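Local structure of glycoside hydrolase family 16 protein (Akkermansia muciniphila, 6T2N) at residues Ser132-Thr137 and Tyr268-Ser273; Asn177-Met182 and Thr196-Pro201. The protein probably acts as an endo-beta-galactosidase of glycoside hydrolase family 16, cutting within mucin O-glycan chains to begin their breakdown. One frame throughout, in Å; residues are numbered along the deposited sequence.

Contact 1. Residues Ser132-Thr137 and Tyr268-Ser273; sequences SGSVTT and YLILNS
The Tyr268 ring meets the Thr136 hydroxyl obliquely, with OG1 3.7 Å from its CD1; that oxygen bonds to the backbone N of Ile138. The other flat group, the Asn272 carboxamide, turns away from the facing strand: CB of Asn272 lies 3.2 Å from OG of Ser134, while CG sits between the backbone N and carbonyl carbon (chi1 78°) and carries OD1 to Trp165 NE1. Ser134 OG bonds to Glu73.

Behind these groups the strands run antiparallel. Val135 and Leu271 form the hydrogen-bonded pair, Val135 N to Leu271 O at 2.9 Å and Leu271 N to Val135 O at 3.0 Å. Their side chains drop to the other face, where CG2 of Val135 packs 3.6 Å from CB of Leu271; both touch Trp70, and Leu271 also meets Val299. Thr137 N donates to Leu269 O at 2.8 Å. In return Leu269 N points almost straight at the Thr137 hydroxyl, with OG1 2.9 Å away; OG1 also bonds to Lys141 O.

A side-chain oxygen thus takes over from a carbonyl just where strand 127-136 stops. The Val135-Leu271 face is largely apolar and packs on the second sheet of the sandwich. The other sets Ser134, Thr136 and Asn272 beside Ile270 and the Tyr268 ring, and partners outside the pair (Glu73, Ile138 N, Trp165) fix these three buried polar groups.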
ATOM      1  N   SER A 132      13.929   6.275   3.858  1.00 52.45           N
ATOM      2  CA  SER A 132      12.760   6.688   3.059  1.00 52.56           C
ATOM      3  C   SER A 132      11.609   6.861   4.041  1.00 52.73           C
ATOM      4  O   SER A 132      11.879   6.703   5.280  1.00 52.23           O
ATOM      5  CB  SER A 132      12.492   5.685   1.940  1.00 53.55           C
ATOM      6  OG  SER A 132      11.494   6.168   1.034  1.00 52.19           O
ATOM      7  N   GLY A 133      10.399   7.077   3.509  1.00 52.82           N
ATOM      8  CA  GLY A 133       9.153   7.181   4.319  1.00 56.73           C
ATOM      9  C   GLY A 133       8.080   6.139   3.990  1.00 56.61           C
ATOM     10  O   GLY A 133       7.942   5.730   2.838  1.00 56.55           O
ATOM     11  N   SER A 134       7.306   5.795   5.003  1.00 58.00           N
ATOM     12  CA  SER A 134       6.154   4.877   4.942  1.00 59.44           C
ATOM     13  C   SER A 134       5.159   5.382   5.982  1.00 63.46           C
ATOM     14  O   SER A 134       5.594   5.621   7.166  1.00 66.22           O
ATOM     15  CB  SER A 134       6.558   3.424   5.198  1.00 59.34           C
ATOM     16  OG  SER A 134       5.445   2.548   5.065  1.00 54.89           O
ATOM     17  N   VAL A 135       3.908   5.575   5.555  1.00 63.53           N
ATOM     18  CA  VAL A 135       2.761   5.886   6.453  1.00 66.43           C
ATOM     19  C   VAL A 135       1.784   4.719   6.417  1.00 65.02           C
ATOM     20  O   VAL A 135       1.608   4.113   5.345  1.00 68.94           O
ATOM     21  CB  VAL A 135       2.058   7.203   6.071  1.00 69.59           C
ATOM     22  CG1 VAL A 135       2.891   8.404   6.460  1.00 68.16           C
ATOM     23  CG2 VAL A 135       1.676   7.256   4.600  1.00 70.04           C
ATOM     24  N   THR A 136       1.113   4.481   7.532  1.00 64.65           N
ATOM     25  CA  THR A 136       0.191   3.338   7.685  1.00 64.73           C
ATOM     26  C   THR A 136      -1.039   3.852   8.414  1.00 65.12           C
ATOM     27  O   THR A 136      -0.879   4.692   9.352  1.00 62.94           O
ATOM     28  CB  THR A 136       0.904   2.210   8.435  1.00 65.93           C
ATOM     29  OG1 THR A 136      -0.034   1.170   8.725  1.00 64.84           O
ATOM     30  CG2 THR A 136       1.564   2.715   9.709  1.00 66.30           C
ATOM     31  N   THR A 137      -2.207   3.356   8.028  1.00 62.26           N
ATOM     32  CA  THR A 137      -3.457   3.686   8.742  1.00 64.79           C
ATOM     33  C   THR A 137      -3.703   2.622   9.814  1.00 63.51           C
ATOM     34  O   THR A 137      -4.740   2.700  10.459  1.00 65.03           O
ATOM     35  CB  THR A 137      -4.597   3.910   7.742  1.00 67.70           C
ATOM     36  OG1 THR A 137      -5.097   2.662   7.247  1.00 71.14           O
ATOM     37  CG2 THR A 137      -4.162   4.813   6.602  1.00 68.25           C
ATOM     38  N   TYR A 268      -6.085  -2.204   6.225  1.00 61.54           N
ATOM     39  CA  TYR A 268      -5.444  -0.874   6.497  1.00 62.79           C
ATOM     40  C   TYR A 268      -4.481  -0.524   5.371  1.00 59.31           C
ATOM     41  O   TYR A 268      -4.079  -1.401   4.599  1.00 60.06           O
ATOM     42  CB  TYR A 268      -4.810  -0.751   7.878  1.00 62.14           C
ATOM     43  CG  TYR A 268      -3.700  -1.724   8.092  1.00 62.91           C
ATOM     44  CD1 TYR A 268      -2.436  -1.420   7.639  1.00 63.95           C
ATOM     45  CD2 TYR A 268      -3.923  -2.961   8.691  1.00 68.17           C
ATOM     46  CE1 TYR A 268      -1.389  -2.306   7.817  1.00 68.97           C
ATOM     47  CE2 TYR A 268      -2.894  -3.883   8.848  1.00 67.59           C
ATOM     48  CZ  TYR A 268      -1.619  -3.546   8.406  1.00 68.90           C
ATOM     49  OH  TYR A 268      -0.542  -4.380   8.524  1.00 66.18           O
ATOM     50  N   LEU A 269      -4.259   0.780   5.221  1.00 59.99           N
ATOM     51  CA  LEU A 269      -3.597   1.369   4.031  1.00 58.39           C
ATOM     52  C   LEU A 269      -2.154   1.755   4.351  1.00 59.58           C
ATOM     53  O   LEU A 269      -1.875   2.250   5.468  1.00 60.62           O
ATOM     54  CB  LEU A 269      -4.355   2.591   3.532  1.00 56.08           C
ATOM     55  CG  LEU A 269      -3.670   3.318   2.372  1.00 56.41           C
ATOM     56  CD1 LEU A 269      -3.481   2.418   1.160  1.00 52.90           C
ATOM     57  CD2 LEU A 269      -4.433   4.590   1.972  1.00 59.94           C
ATOM     58  N   ILE A 270      -1.282   1.509   3.375  1.00 61.78           N
ATOM     59  CA  ILE A 270       0.158   1.870   3.415  1.00 59.03           C
ATOM     60  C   ILE A 270       0.535   2.614   2.151  1.00 56.66           C
ATOM     61  O   ILE A 270       0.230   2.070   1.049  1.00 51.05           O
ATOM     62  CB  ILE A 270       1.032   0.635   3.513  1.00 56.33           C
ATOM     63  CG1 ILE A 270       0.735  -0.143   4.781  1.00 57.87           C
ATOM     64  CG2 ILE A 270       2.461   1.080   3.444  1.00 59.72           C
ATOM     65  CD1 ILE A 270       1.737  -1.251   5.013  1.00 60.04           C
ATOM     66  N   LEU A 271       1.230   3.744   2.348  1.00 56.42           N
ATOM     67  CA  LEU A 271       1.899   4.545   1.289  1.00 54.74           C
ATOM     68  C   LEU A 271       3.394   4.556   1.609  1.00 54.41           C
ATOM     69  O   LEU A 271       3.746   4.949   2.712  1.00 60.47           O
ATOM     70  CB  LEU A 271       1.284   5.940   1.304  1.00 55.06           C
ATOM     71  CG  LEU A 271      -0.244   5.985   1.292  1.00 56.81           C
ATOM     72  CD1 LEU A 271      -0.734   7.408   1.340  1.00 60.99           C
ATOM     73  CD2 LEU A 271      -0.792   5.344   0.052  1.00 55.44           C
ATOM     74  N   ASN A 272       4.245   4.077   0.718  1.00 51.20           N
ATOM     75  CA  ASN A 272       5.678   3.904   1.046  1.00 52.84           C
ATOM     76  C   ASN A 272       6.517   3.897  -0.251  1.00 56.89           C
ATOM     77  O   ASN A 272       5.954   3.621  -1.353  1.00 59.69           O
ATOM     78  CB  ASN A 272       5.883   2.665   1.917  1.00 53.22           C
ATOM     79  CG  ASN A 272       5.834   1.415   1.071  1.00 53.88           C
ATOM     80  OD1 ASN A 272       4.768   0.961   0.715  1.00 56.06           O
ATOM     81  ND2 ASN A 272       6.967   0.943   0.592  1.00 57.60           N
ATOM     82  N   SER A 273       7.798   4.282  -0.136  1.00 56.60           N
ATOM     83  CA  SER A 273       8.865   3.981  -1.114  1.00 55.04           C
ATOM     84  C   SER A 273       9.884   3.087  -0.419  1.00 55.12           C
ATOM     85  O   SER A 273      10.551   3.544   0.536  1.00 57.27           O
ATOM     86  CB  SER A 273       9.502   5.202  -1.640  1.00 57.49           C
ATOM     87  OG  SER A 273       8.596   5.939  -2.432  1.00 61.29           O
TER

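Contact 2. Residues Asn177-Met182 and Thr196-Pro201; sequences NGEIDM and TFHLSP
Paired across the strands, Glu179 and His198 leave on the same face, and their first torsions lay them side by side: Glu179 CG stands opposite its backbone N (chi1 -159°) with the chain extended beyond it, and His198 CG sits beside its own N (chi1 -62°). The CB atoms of Glu179 and His198 are 3.7 Å apart, and the carboxylate then runs past the imidazole, OE2 of Glu179 coming obliquely to 3.5 Å from CD2 of His198. OE1 of the same glutamate bonds to Trp174.

Asp181 crosses the histidine at about a right angle. His198 NE2 gives a bent hydrogen bond to Asp181 OD2 at 2.8 Å; the oxygen lies in the ring plane and is met on its syn side, 34° out of the carboxylate plane. ND1 is bonded to Asp208, so both ring nitrogens are tied to carboxylates and the ring's rotation is fixed. With an alanine in place of His198, Asp181 and Asp208 would probably each lose a partner, and the Glu179 chain its flanking ring.

On the opposite face Ile180 CG2 packs 3.7 Å from Phe197 CE1, against Leu238 of the other sheet. The backbones pair antiparallel, with His198 N to Glu179 O and Asp181 N to Thr196 O both 2.9 Å. Gly178 enters the strand with backbone angles at which a CB would jam against the carbonyl of Asn177.

Glu179, Asp181 and nearby Glu184 fit the acidic E-x-D-x-x-E signature of family 16; in relatives the first glutamate is the nucleophile and the last the acid/base, so Glu179 and Glu184 probably play these parts, with Asp181 between them. By its bond to OD2, His198 probably helps to position Asp181 in what is likely to be the active site.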
ATOM      1  N   ASN A 177      -4.030 -13.382   5.707  1.00 57.90           N
ATOM      2  CA  ASN A 177      -4.860 -12.227   6.129  1.00 58.72           C
ATOM      3  C   ASN A 177      -5.514 -11.600   4.847  1.00 57.19           C
ATOM      4  O   ASN A 177      -6.504 -10.872   4.950  1.00 63.01           O
ATOM      5  CB  ASN A 177      -4.058 -11.264   7.051  1.00 59.54           C
ATOM      6  CG  ASN A 177      -2.868 -10.572   6.425  1.00 56.09           C
ATOM      7  OD1 ASN A 177      -1.966 -11.220   5.887  1.00 58.38           O
ATOM      8  ND2 ASN A 177      -2.834  -9.262   6.545  1.00 56.12           N
ATOM      9  N   GLY A 178      -4.725 -11.577   3.763  1.00 56.56           N
ATOM     10  CA  GLY A 178      -4.969 -10.744   2.552  1.00 55.99           C
ATOM     11  C   GLY A 178      -4.068  -9.497   2.356  1.00 52.23           C
ATOM     12  O   GLY A 178      -3.638  -8.848   3.323  1.00 49.40           O
ATOM     13  N   GLU A 179      -3.841  -9.168   1.093  1.00 50.17           N
ATOM     14  CA  GLU A 179      -3.038  -8.032   0.635  1.00 49.95           C
ATOM     15  C   GLU A 179      -3.549  -7.574  -0.729  1.00 50.05           C
ATOM     16  O   GLU A 179      -3.549  -8.370  -1.681  1.00 52.86           O
ATOM     17  CB  GLU A 179      -1.560  -8.403   0.544  1.00 49.82           C
ATOM     18  CG  GLU A 179      -0.664  -7.143   0.590  1.00 53.08           C
ATOM     19  CD  GLU A 179       0.791  -7.340   0.172  1.00 51.67           C
ATOM     20  OE1 GLU A 179       1.483  -8.241   0.751  1.00 50.88           O
ATOM     21  OE2 GLU A 179       1.189  -6.668  -0.787  1.00 45.91           O
ATOM     22  N   ILE A 180      -3.875  -6.290  -0.820  1.00 53.35           N
ATOM     23  CA  ILE A 180      -4.365  -5.581  -2.042  1.00 52.68           C
ATOM     24  C   ILE A 180      -3.329  -4.509  -2.392  1.00 51.82           C
ATOM     25  O   ILE A 180      -3.236  -3.532  -1.655  1.00 55.65           O
ATOM     26  CB  ILE A 180      -5.740  -4.960  -1.754  1.00 52.88           C
ATOM     27  CG1 ILE A 180      -6.685  -5.981  -1.126  1.00 53.59           C
ATOM     28  CG2 ILE A 180      -6.337  -4.315  -2.988  1.00 52.65           C
ATOM     29  CD1 ILE A 180      -7.861  -5.328  -0.479  1.00 57.38           C
ATOM     30  N   ASP A 181      -2.574  -4.753  -3.451  1.00 50.32           N
ATOM     31  CA  ASP A 181      -1.520  -3.899  -4.020  1.00 51.05           C
ATOM     32  C   ASP A 181      -2.117  -3.045  -5.143  1.00 54.12           C
ATOM     33  O   ASP A 181      -2.144  -3.550  -6.308  1.00 54.42           O
ATOM     34  CB  ASP A 181      -0.429  -4.825  -4.571  1.00 52.55           C
ATOM     35  CG  ASP A 181       0.150  -5.784  -3.511  1.00 52.37           C
ATOM     36  OD1 ASP A 181      -0.158  -5.561  -2.319  1.00 48.67           O
ATOM     37  OD2 ASP A 181       0.981  -6.651  -3.893  1.00 55.96           O
ATOM     38  N   MET A 182      -2.603  -1.828  -4.844  1.00 55.56           N
ATOM     39  CA  MET A 182      -3.203  -0.968  -5.912  1.00 60.15           C
ATOM     40  C   MET A 182      -2.071  -0.568  -6.886  1.00 61.86           C
ATOM     41  O   MET A 182      -2.274  -0.679  -8.146  1.00 60.59           O
ATOM     42  CB  MET A 182      -3.967   0.249  -5.363  1.00 58.31           C
ATOM     43  CG  MET A 182      -4.922  -0.088  -4.230  1.00 55.70           C
ATOM     44  SD  MET A 182      -5.830   1.329  -3.468  1.00 58.02           S
ATOM     45  CE  MET A 182      -6.093   2.414  -4.885  1.00 57.30           C
ATOM     46  N   THR A 196      -2.246  -6.363  -7.669  1.00 51.86           N
ATOM     47  CA  THR A 196      -1.871  -7.727  -7.214  1.00 52.23           C
ATOM     48  C   THR A 196      -2.606  -7.998  -5.901  1.00 51.68           C
ATOM     49  O   THR A 196      -2.705  -7.089  -5.088  1.00 49.60           O
ATOM     50  CB  THR A 196      -0.339  -7.920  -7.229  1.00 52.85           C
ATOM     51  OG1 THR A 196       0.207  -7.846  -8.554  1.00 57.54           O
ATOM     52  CG2 THR A 196       0.112  -9.280  -6.755  1.00 53.55           C
ATOM     53  N   PHE A 197      -3.230  -9.183  -5.806  1.00 54.00           N
ATOM     54  CA  PHE A 197      -3.914  -9.702  -4.595  1.00 52.20           C
ATOM     55  C   PHE A 197      -3.139 -10.913  -4.079  1.00 52.32           C
ATOM     56  O   PHE A 197      -2.562 -11.659  -4.900  1.00 53.45           O
ATOM     57  CB  PHE A 197      -5.346 -10.054  -4.950  1.00 51.95           C
ATOM     58  CG  PHE A 197      -6.101  -8.818  -5.442  1.00 52.55           C
ATOM     59  CD1 PHE A 197      -6.764  -8.032  -4.590  1.00 50.96           C
ATOM     60  CD2 PHE A 197      -6.272  -8.642  -6.833  1.00 56.88           C
ATOM     61  CE1 PHE A 197      -7.615  -7.085  -5.105  1.00 52.41           C
ATOM     62  CE2 PHE A 197      -7.135  -7.696  -7.346  1.00 57.77           C
ATOM     63  CZ  PHE A 197      -7.811  -6.925  -6.476  1.00 54.79           C
ATOM     64  N   HIS A 198      -3.021 -11.027  -2.764  1.00 50.00           N
ATOM     65  CA  HIS A 198      -2.161 -12.047  -2.120  1.00 49.59           C
ATOM     66  C   HIS A 198      -3.066 -12.612  -1.070  1.00 49.34           C
ATOM     67  O   HIS A 198      -3.808 -11.803  -0.448  1.00 48.63           O
ATOM     68  CB  HIS A 198      -0.895 -11.503  -1.413  1.00 53.52           C
ATOM     69  CG  HIS A 198       0.115 -10.811  -2.265  1.00 54.31           C
ATOM     70  ND1 HIS A 198       1.144 -11.491  -2.878  1.00 55.56           N
ATOM     71  CD2 HIS A 198       0.244  -9.517  -2.616  1.00 53.64           C
ATOM     72  CE1 HIS A 198       1.868 -10.656  -3.570  1.00 53.87           C
ATOM     73  NE2 HIS A 198       1.329  -9.436  -3.434  1.00 53.79           N
ATOM     74  N   LEU A 199      -2.987 -13.925  -0.914  1.00 52.30           N
ATOM     75  CA  LEU A 199      -3.962 -14.779  -0.176  1.00 53.18           C
ATOM     76  C   LEU A 199      -3.538 -16.227  -0.316  1.00 54.04           C
ATOM     77  O   LEU A 199      -2.769 -16.563  -1.263  1.00 54.70           O
ATOM     78  CB  LEU A 199      -5.394 -14.613  -0.688  1.00 53.90           C
ATOM     79  CG  LEU A 199      -5.803 -15.277  -1.997  1.00 55.83           C
ATOM     80  CD1 LEU A 199      -7.308 -15.309  -1.971  1.00 62.08           C
ATOM     81  CD2 LEU A 199      -5.361 -14.543  -3.257  1.00 52.63           C
ATOM     82  N   SER A 200      -3.956 -17.047   0.620  1.00 55.53           N
ATOM     83  CA  SER A 200      -3.542 -18.454   0.574  1.00 60.75           C
ATOM     84  C   SER A 200      -4.562 -19.203  -0.271  1.00 59.59           C
ATOM     85  O   SER A 200      -5.660 -18.712  -0.516  1.00 56.12           O
ATOM     86  CB  SER A 200      -3.361 -19.016   1.923  1.00 64.86           C
ATOM     87  OG  SER A 200      -4.574 -19.573   2.365  1.00 73.20           O
ATOM     88  N   PRO A 201      -4.166 -20.353  -0.840  1.00 59.87           N
ATOM     89  CA  PRO A 201      -5.013 -21.024  -1.809  1.00 62.18           C
ATOM     90  C   PRO A 201      -6.295 -21.498  -1.108  1.00 65.61           C
ATOM     91  O   PRO A 201      -7.329 -21.301  -1.640  1.00 71.05           O
ATOM     92  CB  PRO A 201      -4.115 -22.113  -2.401  1.00 61.56           C
ATOM     93  CG  PRO A 201      -2.950 -22.285  -1.432  1.00 61.06           C
ATOM     94  CD  PRO A 201      -2.876 -21.024  -0.611  1.00 60.54           C
TER

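Both contacts are antiparallel strand pairs of the same large mixed sheet, their centres about 17 Å apart. Both are largely buried; 132-137 with 268-273 sits nearer the middle of the chain, while contact 2 is the more open, at Thr196 and His198. Strand 160-168 lies between them, pairing with 267-275 on one side and 179-181 on the other. Its Trp165 links the two: it bonds to Asn272 of contact 1 and touches Glu179 and Asp181 of contact 2. Each contact turns an apolar face to the second sheet. Their polar faces differ: hydroxyls and an amide in contact 1, which joins strands deeper in the sheet; carboxylates and an imidazole in contact 2, consistent with a probable active site.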